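Local structure of probable zinc protease PqqL (6OFT) at residues R327-Q332 against M435-V440; P28-N33 against L102-K107; L161-N166 against K237-L242. The protein probably acts as a zinc-dependent endopeptidase of the M16 family in the periplasm, this chain being the first half of the protein. One frame throughout, in Å; residues are numbered along the deposited sequence.

The three contacts lie apart on two sheets of this M16 half and the loops beside them. Contact 2 pairs strands 31-38 and 96-103 of the six-stranded sheet. Contact 1 sits at the ends of strands 317-326 and 430-436 of the five-stranded sheet. Contact 3 joins two loops, one leading into strand 242-248 of that second sheet. The centres of contacts 1 and 2 are farthest apart, about 50 Å. Contacts 1 and 3 are about 29 Å apart by centres and about 15 Å at their nearest atoms. Contacts 2 and 3 are about 45 Å apart by centres. All three lie away from the predicted zinc ligands H54, H58 and E134 and predicted proton acceptor E57.

Contact 1: R327-Q332 against M435-V440; sequences RDDNMQ and MVNNEV
D329 sets CG anti to its carbonyl carbon (chi1 -56°), and N438 holds CG between its backbone N and carbonyl carbon (chi1 62°). With these torsions the side chains come from opposite directions. N438 is the N-cap of helix 439-444, and D329 lies in a type II' turn before helix 331-348. N438 ND2 donates to D329 OD1 at 2.8 Å, nearly straight at 172°. The donor lies above the carboxylate plane, while OD1 lies in the amide plane of N438. In this orientation ND2 also bonds N437 OD1 weakly, and N438 OD1 caps the helix with a weak bond from V440 N (2.9 Å) and a hydrogen bond from A441 N. D329 OD2 rests 3.4 Å from V440 CB but also 3.2 Å from the acceptor N438 OD1. The nearby start of helix 439-444 may favour the carboxylate's charge. With an alanine at D329, N438 ND2 would probably lose its straight acceptor, keeping the weak one at N437 OD1, and the capping amide would be less firmly held. Deeper in, the M331 chain bends at chi2 and chi3, carrying its methyl to the end of strand 430-436. There M331 CE meets V436 CG1 at 3.7 Å and lies 3.6 Å from M435 O.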
ATOM      1  N   ARG A 327      14.507 -18.010 -17.138  1.00 45.09           N
ATOM      2  CA  ARG A 327      15.579 -18.926 -16.775  1.00 47.29           C
ATOM      3  C   ARG A 327      16.803 -18.307 -17.452  1.00 52.27           C
ATOM      4  O   ARG A 327      16.880 -18.303 -18.686  1.00 51.38           O
ATOM      5  CB  ARG A 327      15.272 -20.326 -17.334  1.00 50.69           C
ATOM      6  CG  ARG A 327      16.396 -21.330 -17.173  1.00 66.88           C
ATOM      7  CD  ARG A 327      16.038 -22.636 -17.854  1.00 80.21           C
ATOM      8  NE  ARG A 327      16.984 -23.704 -17.530  1.00 89.88           N
ATOM      9  CZ  ARG A 327      16.912 -24.464 -16.443  1.00104.71           C
ATOM     10  NH1 ARG A 327      17.812 -25.413 -16.230  1.00 93.51           N
ATOM     11  NH2 ARG A 327      15.944 -24.273 -15.552  1.00 89.84           N
ATOM     12  N   ASP A 328      17.696 -17.694 -16.638  1.00 49.42           N
ATOM     13  CA  ASP A 328      18.909 -16.989 -17.069  1.00 49.89           C
ATOM     14  C   ASP A 328      18.579 -15.773 -17.965  1.00 50.15           C
ATOM     15  O   ASP A 328      17.995 -14.793 -17.483  1.00 47.93           O
ATOM     16  CB  ASP A 328      19.928 -17.944 -17.747  1.00 53.72           C
ATOM     17  CG  ASP A 328      20.336 -19.142 -16.913  1.00 71.18           C
ATOM     18  OD1 ASP A 328      20.820 -18.937 -15.773  1.00 71.73           O
ATOM     19  OD2 ASP A 328      20.194 -20.290 -17.410  1.00 79.21           O
ATOM     20  N   ASP A 329      18.932 -15.870 -19.265  1.00 45.18           N
ATOM     21  CA  ASP A 329      18.754 -14.850 -20.301  1.00 44.13           C
ATOM     22  C   ASP A 329      17.753 -15.297 -21.381  1.00 45.34           C
ATOM     23  O   ASP A 329      17.605 -14.626 -22.403  1.00 44.48           O
ATOM     24  CB  ASP A 329      20.127 -14.526 -20.935  1.00 46.50           C
ATOM     25  CG  ASP A 329      21.181 -14.085 -19.934  1.00 56.31           C
ATOM     26  OD1 ASP A 329      20.802 -13.552 -18.864  1.00 55.56           O
ATOM     27  OD2 ASP A 329      22.379 -14.272 -20.217  1.00 66.86           O
ATOM     28  N   ASN A 330      17.049 -16.410 -21.136  1.00 40.53           N
ATOM     29  CA  ASN A 330      16.098 -16.975 -22.076  1.00 39.96           C
ATOM     30  C   ASN A 330      14.782 -16.184 -22.081  1.00 40.80           C
ATOM     31  O   ASN A 330      13.777 -16.609 -21.504  1.00 39.87           O
ATOM     32  CB  ASN A 330      15.917 -18.487 -21.828  1.00 44.47           C
ATOM     33  CG  ASN A 330      17.216 -19.283 -21.792  1.00 76.95           C
ATOM     34  OD1 ASN A 330      18.274 -18.864 -22.302  1.00 72.32           O
ATOM     35  ND2 ASN A 330      17.163 -20.461 -21.182  1.00 70.17           N
ATOM     36  N   MET A 331      14.808 -15.016 -22.752  1.00 35.44           N
ATOM     37  CA  MET A 331      13.656 -14.113 -22.865  1.00 34.24           C
ATOM     38  C   MET A 331      12.526 -14.686 -23.719  1.00 38.27           C
ATOM     39  O   MET A 331      11.358 -14.417 -23.436  1.00 37.56           O
ATOM     40  CB  MET A 331      14.081 -12.714 -23.352  1.00 36.15           C
ATOM     41  CG  MET A 331      15.152 -12.047 -22.478  1.00 38.88           C
ATOM     42  SD  MET A 331      14.730 -11.907 -20.721  1.00 41.61           S
ATOM     43  CE  MET A 331      13.658 -10.480 -20.757  1.00 37.60           C
ATOM     44  N   GLN A 332      12.865 -15.500 -24.734  1.00 36.03           N
ATOM     45  CA  GLN A 332      11.888 -16.126 -25.631  1.00 36.28           C
ATOM     46  C   GLN A 332      11.010 -17.133 -24.894  1.00 40.51           C
ATOM     47  O   GLN A 332       9.788 -17.120 -25.067  1.00 39.46           O
ATOM     48  CB  GLN A 332      12.579 -16.771 -26.841  1.00 38.75           C
ATOM     49  CG  GLN A 332      11.646 -17.027 -28.022  1.00 56.81           C
ATOM     50  CD  GLN A 332      11.252 -15.757 -28.733  1.00 72.36           C
ATOM     51  OE1 GLN A 332      12.095 -15.005 -29.239  1.00 69.87           O
ATOM     52  NE2 GLN A 332       9.956 -15.495 -28.786  1.00 57.88           N
ATOM     53  N   MET A 435      12.504  -7.062 -18.227  1.00 27.95           N
ATOM     54  CA  MET A 435      13.585  -6.680 -17.324  1.00 27.80           C
ATOM     55  C   MET A 435      14.809  -7.480 -17.697  1.00 32.16           C
ATOM     56  O   MET A 435      14.714  -8.694 -17.859  1.00 31.04           O
ATOM     57  CB  MET A 435      13.170  -6.898 -15.867  1.00 29.63           C
ATOM     58  CG  MET A 435      12.215  -5.835 -15.376  1.00 32.67           C
ATOM     59  SD  MET A 435      11.587  -6.107 -13.707  1.00 36.61           S
ATOM     60  CE  MET A 435      13.113  -5.830 -12.714  1.00 33.47           C
ATOM     61  N   VAL A 436      15.924  -6.776 -17.967  1.00 30.47           N
ATOM     62  CA  VAL A 436      17.205  -7.364 -18.388  1.00 31.40           C
ATOM     63  C   VAL A 436      18.355  -6.850 -17.503  1.00 36.99           C
ATOM     64  O   VAL A 436      18.317  -5.698 -17.063  1.00 35.93           O
ATOM     65  CB  VAL A 436      17.493  -7.237 -19.909  1.00 35.08           C
ATOM     66  CG1 VAL A 436      16.484  -8.037 -20.719  1.00 34.91           C
ATOM     67  CG2 VAL A 436      17.529  -5.781 -20.378  1.00 34.62           C
ATOM     68  N   ASN A 437      19.338  -7.717 -17.199  1.00 36.04           N
ATOM     69  CA  ASN A 437      20.449  -7.328 -16.315  1.00 36.88           C
ATOM     70  C   ASN A 437      21.848  -7.536 -16.919  1.00 42.88           C
ATOM     71  O   ASN A 437      22.850  -7.313 -16.244  1.00 43.55           O
ATOM     72  CB  ASN A 437      20.326  -8.012 -14.940  1.00 35.92           C
ATOM     73  CG  ASN A 437      20.306  -9.521 -14.941  1.00 44.87           C
ATOM     74  OD1 ASN A 437      20.607 -10.194 -15.937  1.00 33.62           O
ATOM     75  ND2 ASN A 437      19.944 -10.080 -13.803  1.00 38.29           N
ATOM     76  N   ASN A 438      21.912  -7.945 -18.185  1.00 40.39           N
ATOM     77  CA  ASN A 438      23.160  -8.142 -18.929  1.00 40.97           C
ATOM     78  C   ASN A 438      22.861  -7.939 -20.406  1.00 45.74           C
ATOM     79  O   ASN A 438      21.684  -7.887 -20.787  1.00 43.81           O
ATOM     80  CB  ASN A 438      23.804  -9.512 -18.635  1.00 39.08           C
ATOM     81  CG  ASN A 438      22.965 -10.700 -19.028  1.00 53.44           C
ATOM     82  OD1 ASN A 438      22.888 -11.075 -20.204  1.00 49.79           O
ATOM     83  ND2 ASN A 438      22.330 -11.327 -18.053  1.00 39.36           N
ATOM     84  N   GLU A 439      23.910  -7.824 -21.238  1.00 44.25           N
ATOM     85  CA  GLU A 439      23.737  -7.588 -22.664  1.00 44.58           C
ATOM     86  C   GLU A 439      23.321  -8.845 -23.444  1.00 47.61           C
ATOM     87  O   GLU A 439      22.843  -8.700 -24.569  1.00 47.39           O
ATOM     88  CB  GLU A 439      24.966  -6.884 -23.282  1.00 47.19           C
ATOM     89  CG  GLU A 439      25.075  -5.414 -22.871  1.00 59.51           C
ATOM     90  CD  GLU A 439      23.777  -4.615 -22.879  1.00 82.99           C
ATOM     91  OE1 GLU A 439      23.288  -4.285 -23.985  1.00 84.72           O
ATOM     92  OE2 GLU A 439      23.239  -4.333 -21.780  1.00 67.07           O
ATOM     93  N   VAL A 440      23.428 -10.056 -22.847  1.00 44.09           N
ATOM     94  CA  VAL A 440      22.958 -11.288 -23.512  1.00 43.93           C
ATOM     95  C   VAL A 440      21.405 -11.284 -23.435  1.00 45.81           C
ATOM     96  O   VAL A 440      20.749 -11.435 -24.467  1.00 45.03           O
ATOM     97  CB  VAL A 440      23.567 -12.603 -22.943  1.00 48.32           C
ATOM     98  CG1 VAL A 440      23.109 -13.822 -23.745  1.00 48.33           C
ATOM     99  CG2 VAL A 440      25.092 -12.541 -22.877  1.00 48.90           C
TER

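Contact 2: P28-N33 against L102-K107; sequences PKDQVN and LPTTQK
V32 and L102 form an antiparallel hydrogen-bonded pair where strands 31-38 and 96-103 run side by side in the mixed sheet of the M16 peptidase domain. V32 N donates to L102 O at 3.2 Å, and L102 N returns a bond to V32 O at 3.1 Å. One step on, Q31 faces P103 as a non-hydrogen-bonded pair. Past it, T104 N donates to D30 O at 2.8 Å. D30 is the third residue of a type II turn from P28 to Q31, and its side chain crosses those of T104 and T105 at about a right angle. Its CB lies 3.6 Å from T104 OG1. Its CG rests on the T105 methyl, with CG to CG2 at 3.8 Å. At the tip, OD1 accepts a bond from a water at 2.8 Å, and the same water bonds T104 OG1 at 2.9 Å. D30 OD2 lies beside the same T105 methyl. T104 can serve both sides because its OG1 sits between backbone N and carbonyl carbon (chi1 57°), which turns CG2 to V32. The Q31 amide lies along the L102 backbone, and its NE2 bonds S101 OG. V32 and L102 point to one face of the sheet, where L110 of helix 107-122 packs on both. On that face T104 CG2 meets V32 CG1 at 3.7 Å.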
ATOM      1  N   PRO A  28       2.273  -8.937  21.233  1.00 28.32           N
ATOM      2  CA  PRO A  28       2.782  -9.295  22.569  1.00 27.45           C
ATOM      3  C   PRO A  28       1.994  -8.666  23.710  1.00 27.84           C
ATOM      4  O   PRO A  28       1.379  -7.608  23.550  1.00 24.22           O
ATOM      5  CB  PRO A  28       4.248  -8.818  22.532  1.00 29.68           C
ATOM      6  CG  PRO A  28       4.286  -7.734  21.528  1.00 33.49           C
ATOM      7  CD  PRO A  28       3.143  -7.950  20.567  1.00 28.71           C
ATOM      8  N   LYS A  29       2.004  -9.340  24.867  1.00 23.94           N
ATOM      9  CA  LYS A  29       1.322  -8.873  26.062  1.00 23.94           C
ATOM     10  C   LYS A  29       1.958  -7.572  26.534  1.00 27.36           C
ATOM     11  O   LYS A  29       3.173  -7.401  26.411  1.00 27.68           O
ATOM     12  CB  LYS A  29       1.447  -9.926  27.181  1.00 27.15           C
ATOM     13  CG  LYS A  29       0.140 -10.253  27.884  1.00 45.47           C
ATOM     14  CD  LYS A  29      -0.635 -11.374  27.186  1.00 60.06           C
ATOM     15  CE  LYS A  29      -1.987 -11.615  27.817  1.00 75.39           C
ATOM     16  NZ  LYS A  29      -2.864 -12.432  26.933  1.00 83.80           N
ATOM     17  N   ASP A  30       1.138  -6.678  27.107  1.00 22.75           N
ATOM     18  CA  ASP A  30       1.544  -5.390  27.684  1.00 22.29           C
ATOM     19  C   ASP A  30       2.246  -4.466  26.694  1.00 25.88           C
ATOM     20  O   ASP A  30       3.031  -3.611  27.104  1.00 25.51           O
ATOM     21  CB  ASP A  30       2.392  -5.584  28.959  1.00 24.41           C
ATOM     22  CG  ASP A  30       1.720  -6.437  29.999  1.00 31.98           C
ATOM     23  OD1 ASP A  30       0.522  -6.194  30.282  1.00 30.56           O
ATOM     24  OD2 ASP A  30       2.392  -7.350  30.538  1.00 38.79           O
ATOM     25  N   GLN A  31       1.927  -4.611  25.403  1.00 22.27           N
ATOM     26  CA  GLN A  31       2.457  -3.767  24.351  1.00 21.91           C
ATOM     27  C   GLN A  31       1.302  -3.021  23.696  1.00 25.15           C
ATOM     28  O   GLN A  31       0.207  -3.559  23.589  1.00 24.00           O
ATOM     29  CB  GLN A  31       3.251  -4.578  23.309  1.00 23.29           C
ATOM     30  CG  GLN A  31       4.150  -3.699  22.398  1.00 29.74           C
ATOM     31  CD  GLN A  31       5.401  -3.153  23.065  1.00 33.60           C
ATOM     32  OE1 GLN A  31       5.795  -3.559  24.159  1.00 26.07           O
ATOM     33  NE2 GLN A  31       6.074  -2.226  22.405  1.00 26.28           N
ATOM     34  N   VAL A  32       1.554  -1.767  23.286  1.00 22.81           N
ATOM     35  CA  VAL A  32       0.586  -0.917  22.599  1.00 22.91           C
ATOM     36  C   VAL A  32       1.277  -0.111  21.494  1.00 26.75           C
ATOM     37  O   VAL A  32       2.420   0.304  21.648  1.00 25.91           O
ATOM     38  CB  VAL A  32      -0.193   0.002  23.592  1.00 26.26           C
ATOM     39  CG1 VAL A  32       0.713   1.072  24.210  1.00 25.45           C
ATOM     40  CG2 VAL A  32      -1.412   0.640  22.925  1.00 25.90           C
ATOM     41  N   ASN A  33       0.568   0.093  20.385  1.00 23.92           N
ATOM     42  CA  ASN A  33       0.967   0.943  19.285  1.00 22.87           C
ATOM     43  C   ASN A  33       0.090   2.168  19.377  1.00 24.81           C
ATOM     44  O   ASN A  33      -1.129   2.058  19.588  1.00 22.80           O
ATOM     45  CB  ASN A  33       0.775   0.253  17.939  1.00 21.45           C
ATOM     46  CG  ASN A  33       1.893  -0.669  17.557  1.00 34.95           C
ATOM     47  OD1 ASN A  33       2.927  -0.759  18.227  1.00 25.48           O
ATOM     48  ND2 ASN A  33       1.692  -1.402  16.481  1.00 26.28           N
ATOM     49  N   LEU A 102       5.264   1.081  22.735  1.00 19.15           N
ATOM     50  CA  LEU A 102       5.859   1.068  24.068  1.00 19.77           C
ATOM     51  C   LEU A 102       5.103   0.107  24.985  1.00 24.71           C
ATOM     52  O   LEU A 102       3.963  -0.243  24.664  1.00 23.81           O
ATOM     53  CB  LEU A 102       5.885   2.510  24.666  1.00 19.87           C
ATOM     54  CG  LEU A 102       4.591   3.091  25.266  1.00 23.85           C
ATOM     55  CD1 LEU A 102       4.911   4.174  26.265  1.00 23.49           C
ATOM     56  CD2 LEU A 102       3.649   3.639  24.191  1.00 24.28           C
ATOM     57  N   PRO A 103       5.671  -0.290  26.155  1.00 22.07           N
ATOM     58  CA  PRO A 103       4.896  -1.119  27.091  1.00 21.77           C
ATOM     59  C   PRO A 103       3.718  -0.340  27.693  1.00 24.78           C
ATOM     60  O   PRO A 103       3.745   0.892  27.727  1.00 22.88           O
ATOM     61  CB  PRO A 103       5.913  -1.458  28.195  1.00 24.04           C
ATOM     62  CG  PRO A 103       7.253  -1.090  27.647  1.00 27.87           C
ATOM     63  CD  PRO A 103       6.999   0.036  26.711  1.00 23.52           C
ATOM     64  N   THR A 104       2.701  -1.051  28.198  1.00 22.65           N
ATOM     65  CA  THR A 104       1.546  -0.420  28.845  1.00 23.10           C
ATOM     66  C   THR A 104       1.729  -0.390  30.375  1.00 29.52           C
ATOM     67  O   THR A 104       0.928   0.238  31.068  1.00 30.94           O
ATOM     68  CB  THR A 104       0.263  -1.193  28.532  1.00 30.74           C
ATOM     69  OG1 THR A 104       0.426  -2.544  28.959  1.00 30.89           O
ATOM     70  CG2 THR A 104      -0.109  -1.156  27.075  1.00 30.37           C
ATOM     71  N   THR A 105       2.778  -1.049  30.891  1.00 25.71           N
ATOM     72  CA  THR A 105       3.002  -1.238  32.328  1.00 27.08           C
ATOM     73  C   THR A 105       3.496   0.015  33.092  1.00 31.56           C
ATOM     74  O   THR A 105       3.318   0.065  34.312  1.00 31.29           O
ATOM     75  CB  THR A 105       3.904  -2.450  32.556  1.00 37.29           C
ATOM     76  OG1 THR A 105       5.038  -2.362  31.700  1.00 35.62           O
ATOM     77  CG2 THR A 105       3.170  -3.770  32.270  1.00 38.33           C
ATOM     78  N   GLN A 106       4.084   1.019  32.402  1.00 27.00           N
ATOM     79  CA  GLN A 106       4.530   2.262  33.052  1.00 26.25           C
ATOM     80  C   GLN A 106       3.574   3.367  32.573  1.00 27.67           C
ATOM     81  O   GLN A 106       3.702   3.858  31.455  1.00 25.09           O
ATOM     82  CB  GLN A 106       6.007   2.578  32.727  1.00 27.35           C
ATOM     83  CG  GLN A 106       6.865   3.042  33.913  1.00 34.24           C
ATOM     84  CD  GLN A 106       6.529   4.423  34.455  1.00 53.46           C
ATOM     85  OE1 GLN A 106       5.841   5.238  33.830  1.00 42.00           O
ATOM     86  NE2 GLN A 106       7.010   4.715  35.650  1.00 52.68           N
ATOM     87  N   LYS A 107       2.563   3.686  33.402  1.00 23.80           N
ATOM     88  CA  LYS A 107       1.505   4.653  33.088  1.00 23.28           C
ATOM     89  C   LYS A 107       2.001   6.083  32.869  1.00 26.57           C
ATOM     90  O   LYS A 107       1.471   6.777  32.004  1.00 25.12           O
ATOM     91  CB  LYS A 107       0.384   4.620  34.153  1.00 26.51           C
ATOM     92  CG  LYS A 107      -0.238   3.230  34.406  1.00 36.99           C
ATOM     93  CD  LYS A 107      -0.733   2.550  33.121  1.00 38.32           C
ATOM     94  CE  LYS A 107      -1.373   1.209  33.358  1.00 43.19           C
ATOM     95  NZ  LYS A 107      -1.755   0.567  32.069  1.00 38.57           N
TER
HETATM   96  O   HOH W   1      -1.606  -4.524  29.700  1.00 36.92           O

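Contact 3: L161-N166 against K237-L242; sequences LANTRN and KAENHL
N163 reaches from one loop to K237 of another and makes the direct hydrogen bond of this contact. The first loop follows helix 148-160 in the M16 peptidase region. The second leads into strand 242-248, in the inactive M16 region. The tight part is around K237 O. N163 ND2 donates to it at 3.0 Å with an angle of 156°. The acceptor lies in the amide plane of N163, but the donor stands well above the carbonyl plane, 60° out. N163 CB also presses close, 3.2 Å from K237 O. N163 sits in a type II turn from L161 to T164, with CG beside the backbone N (chi1 -57°), which aims the amide at K237 O. The turn is held from within, as T164 N and T164 OG1 both donate to L161 O from the same face, OG1 at 2.7 Å. A162 O is bonded by R262.

The other side is looser and wetter. K237 is exposed, and its chain bends at chi3 and chi4, so that NZ curls back to A238 O at 3.2 Å. On the way CE passes 3.8 Å from N163 ND2. The extended E239 chain meets the turn without a direct bond: its OE2 touches A162 CB at 3.5 Å. A water spans the rest, accepting from N163 ND2 and donating to E239 OE2 at 3.2 Å. The other carboxylate oxygen, OE1, forms a salt bridge with R243. The contact is thus largely polar, and its one direct bond uses a main-chain acceptor, so that bond does not depend on the lysine's charge.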
ATOM      1  N   LEU A 161       2.009   5.164 -13.659  1.00 22.37           N
ATOM      2  CA  LEU A 161       1.275   6.291 -13.085  1.00 21.42           C
ATOM      3  C   LEU A 161       0.774   7.326 -14.098  1.00 24.84           C
ATOM      4  O   LEU A 161       0.486   8.461 -13.709  1.00 23.91           O
ATOM      5  CB  LEU A 161       2.113   6.978 -11.981  1.00 21.47           C
ATOM      6  CG  LEU A 161       2.755   6.100 -10.873  1.00 25.27           C
ATOM      7  CD1 LEU A 161       3.368   6.969  -9.805  1.00 25.84           C
ATOM      8  CD2 LEU A 161       1.754   5.139 -10.239  1.00 25.15           C
ATOM      9  N   ALA A 162       0.617   6.947 -15.382  1.00 22.26           N
ATOM     10  CA  ALA A 162       0.095   7.884 -16.389  1.00 22.89           C
ATOM     11  C   ALA A 162      -1.274   8.433 -15.937  1.00 27.69           C
ATOM     12  O   ALA A 162      -2.099   7.676 -15.421  1.00 27.57           O
ATOM     13  CB  ALA A 162      -0.051   7.181 -17.727  1.00 23.86           C
ATOM     14  N   ASN A 163      -1.474   9.757 -16.053  1.00 24.81           N
ATOM     15  CA  ASN A 163      -2.723  10.460 -15.719  1.00 24.27           C
ATOM     16  C   ASN A 163      -3.131  10.402 -14.234  1.00 26.70           C
ATOM     17  O   ASN A 163      -4.309  10.547 -13.923  1.00 25.95           O
ATOM     18  CB  ASN A 163      -3.876   9.983 -16.614  1.00 24.42           C
ATOM     19  CG  ASN A 163      -3.627  10.128 -18.091  1.00 37.51           C
ATOM     20  OD1 ASN A 163      -2.898  11.006 -18.544  1.00 35.09           O
ATOM     21  ND2 ASN A 163      -4.232   9.263 -18.873  1.00 28.79           N
ATOM     22  N   THR A 164      -2.160  10.238 -13.320  1.00 23.39           N
ATOM     23  CA  THR A 164      -2.434  10.264 -11.881  1.00 22.49           C
ATOM     24  C   THR A 164      -1.812  11.543 -11.310  1.00 26.16           C
ATOM     25  O   THR A 164      -0.824  12.027 -11.853  1.00 25.04           O
ATOM     26  CB  THR A 164      -1.832   9.045 -11.153  1.00 26.61           C
ATOM     27  OG1 THR A 164      -0.422   9.111 -11.217  1.00 24.08           O
ATOM     28  CG2 THR A 164      -2.304   7.715 -11.699  1.00 27.57           C
ATOM     29  N   ARG A 165      -2.332  12.051 -10.178  1.00 24.57           N
ATOM     30  CA  ARG A 165      -1.707  13.188  -9.490  1.00 25.00           C
ATOM     31  C   ARG A 165      -0.372  12.683  -8.847  1.00 27.54           C
ATOM     32  O   ARG A 165       0.591  13.446  -8.740  1.00 26.72           O
ATOM     33  CB  ARG A 165      -2.679  13.776  -8.445  1.00 25.60           C
ATOM     34  CG  ARG A 165      -2.087  14.786  -7.472  1.00 28.93           C
ATOM     35  CD  ARG A 165      -1.727  16.124  -8.083  1.00 29.37           C
ATOM     36  NE  ARG A 165      -1.575  17.103  -7.014  1.00 27.86           N
ATOM     37  CZ  ARG A 165      -1.584  18.419  -7.181  1.00 36.90           C
ATOM     38  NH1 ARG A 165      -1.712  18.941  -8.396  1.00 28.01           N
ATOM     39  NH2 ARG A 165      -1.479  19.223  -6.136  1.00 25.75           N
ATOM     40  N   ASN A 166      -0.333  11.375  -8.479  1.00 22.14           N
ATOM     41  CA  ASN A 166       0.807  10.636  -7.916  1.00 21.78           C
ATOM     42  C   ASN A 166       2.058  10.771  -8.780  1.00 27.22           C
ATOM     43  O   ASN A 166       3.170  10.814  -8.240  1.00 27.35           O
ATOM     44  CB  ASN A 166       0.447   9.140  -7.766  1.00 19.17           C
ATOM     45  CG  ASN A 166      -0.752   8.911  -6.886  1.00 26.92           C
ATOM     46  OD1 ASN A 166      -1.870   9.284  -7.227  1.00 22.26           O
ATOM     47  ND2 ASN A 166      -0.548   8.314  -5.718  1.00 15.38           N
ATOM     48  N   LYS A 237      -7.361   9.144 -15.087  1.00 26.62           N
ATOM     49  CA  LYS A 237      -7.942   9.030 -16.425  1.00 26.35           C
ATOM     50  C   LYS A 237      -7.276   7.872 -17.157  1.00 27.97           C
ATOM     51  O   LYS A 237      -6.057   7.709 -17.071  1.00 27.94           O
ATOM     52  CB  LYS A 237      -7.774  10.356 -17.196  1.00 29.73           C
ATOM     53  CG  LYS A 237      -8.580  10.428 -18.502  1.00 46.18           C
ATOM     54  CD  LYS A 237      -8.246  11.649 -19.370  1.00 54.27           C
ATOM     55  CE  LYS A 237      -7.016  11.475 -20.244  1.00 67.01           C
ATOM     56  NZ  LYS A 237      -7.234  10.504 -21.351  1.00 76.46           N
ATOM     57  N   ALA A 238      -8.067   7.061 -17.874  1.00 24.21           N
ATOM     58  CA  ALA A 238      -7.527   5.930 -18.628  1.00 23.89           C
ATOM     59  C   ALA A 238      -6.599   6.420 -19.733  1.00 27.53           C
ATOM     60  O   ALA A 238      -6.797   7.514 -20.263  1.00 26.02           O
ATOM     61  CB  ALA A 238      -8.654   5.115 -19.236  1.00 24.65           C
ATOM     62  N   GLU A 239      -5.575   5.624 -20.057  1.00 24.79           N
ATOM     63  CA  GLU A 239      -4.675   5.905 -21.177  1.00 23.64           C
ATOM     64  C   GLU A 239      -4.869   4.717 -22.115  1.00 26.19           C
ATOM     65  O   GLU A 239      -4.261   3.662 -21.916  1.00 24.25           O
ATOM     66  CB  GLU A 239      -3.218   6.036 -20.732  1.00 24.80           C
ATOM     67  CG  GLU A 239      -2.346   6.500 -21.890  1.00 32.18           C
ATOM     68  CD  GLU A 239      -0.997   6.984 -21.437  1.00 49.41           C
ATOM     69  OE1 GLU A 239      -0.045   6.174 -21.471  1.00 41.46           O
ATOM     70  OE2 GLU A 239      -0.897   8.159 -21.017  1.00 42.46           O
ATOM     71  N   ASN A 240      -5.773   4.881 -23.092  1.00 23.02           N
ATOM     72  CA  ASN A 240      -6.193   3.861 -24.051  1.00 23.08           C
ATOM     73  C   ASN A 240      -5.181   3.653 -25.179  1.00 26.43           C
ATOM     74  O   ASN A 240      -5.478   3.854 -26.357  1.00 25.09           O
ATOM     75  CB  ASN A 240      -7.601   4.186 -24.563  1.00 23.67           C
ATOM     76  CG  ASN A 240      -8.575   4.250 -23.405  1.00 41.13           C
ATOM     77  OD1 ASN A 240      -8.470   3.491 -22.438  1.00 27.51           O
ATOM     78  ND2 ASN A 240      -9.500   5.185 -23.444  1.00 33.23           N
ATOM     79  N   HIS A 241      -3.981   3.218 -24.783  1.00 23.20           N
ATOM     80  CA  HIS A 241      -2.833   2.978 -25.639  1.00 23.56           C
ATOM     81  C   HIS A 241      -2.002   1.872 -25.032  1.00 26.22           C
ATOM     82  O   HIS A 241      -1.795   1.850 -23.814  1.00 24.46           O
ATOM     83  CB  HIS A 241      -1.959   4.248 -25.737  1.00 24.93           C
ATOM     84  CG  HIS A 241      -2.617   5.388 -26.451  1.00 29.57           C
ATOM     85  ND1 HIS A 241      -3.027   6.531 -25.773  1.00 31.53           N
ATOM     86  CD2 HIS A 241      -2.927   5.523 -27.763  1.00 31.74           C
ATOM     87  CE1 HIS A 241      -3.571   7.315 -26.691  1.00 31.42           C
ATOM     88  NE2 HIS A 241      -3.533   6.752 -27.902  1.00 32.08           N
ATOM     89  N   LEU A 242      -1.553   0.974 -25.866  1.00 23.62           N
ATOM     90  CA  LEU A 242      -0.677  -0.135 -25.444  1.00 23.60           C
ATOM     91  C   LEU A 242       0.773   0.354 -25.478  1.00 26.95           C
ATOM     92  O   LEU A 242       1.200   0.771 -26.546  1.00 27.27           O
ATOM     93  CB  LEU A 242      -0.868  -1.295 -26.414  1.00 23.83           C
ATOM     94  CG  LEU A 242      -0.040  -2.535 -26.102  1.00 28.10           C
ATOM     95  CD1 LEU A 242      -0.344  -3.046 -24.706  1.00 26.87           C
ATOM     96  CD2 LEU A 242      -0.244  -3.615 -27.148  1.00 31.17           C
TER
HETATM   97  O   HOH W   2      -3.526   9.677 -21.922  1.00 54.61           O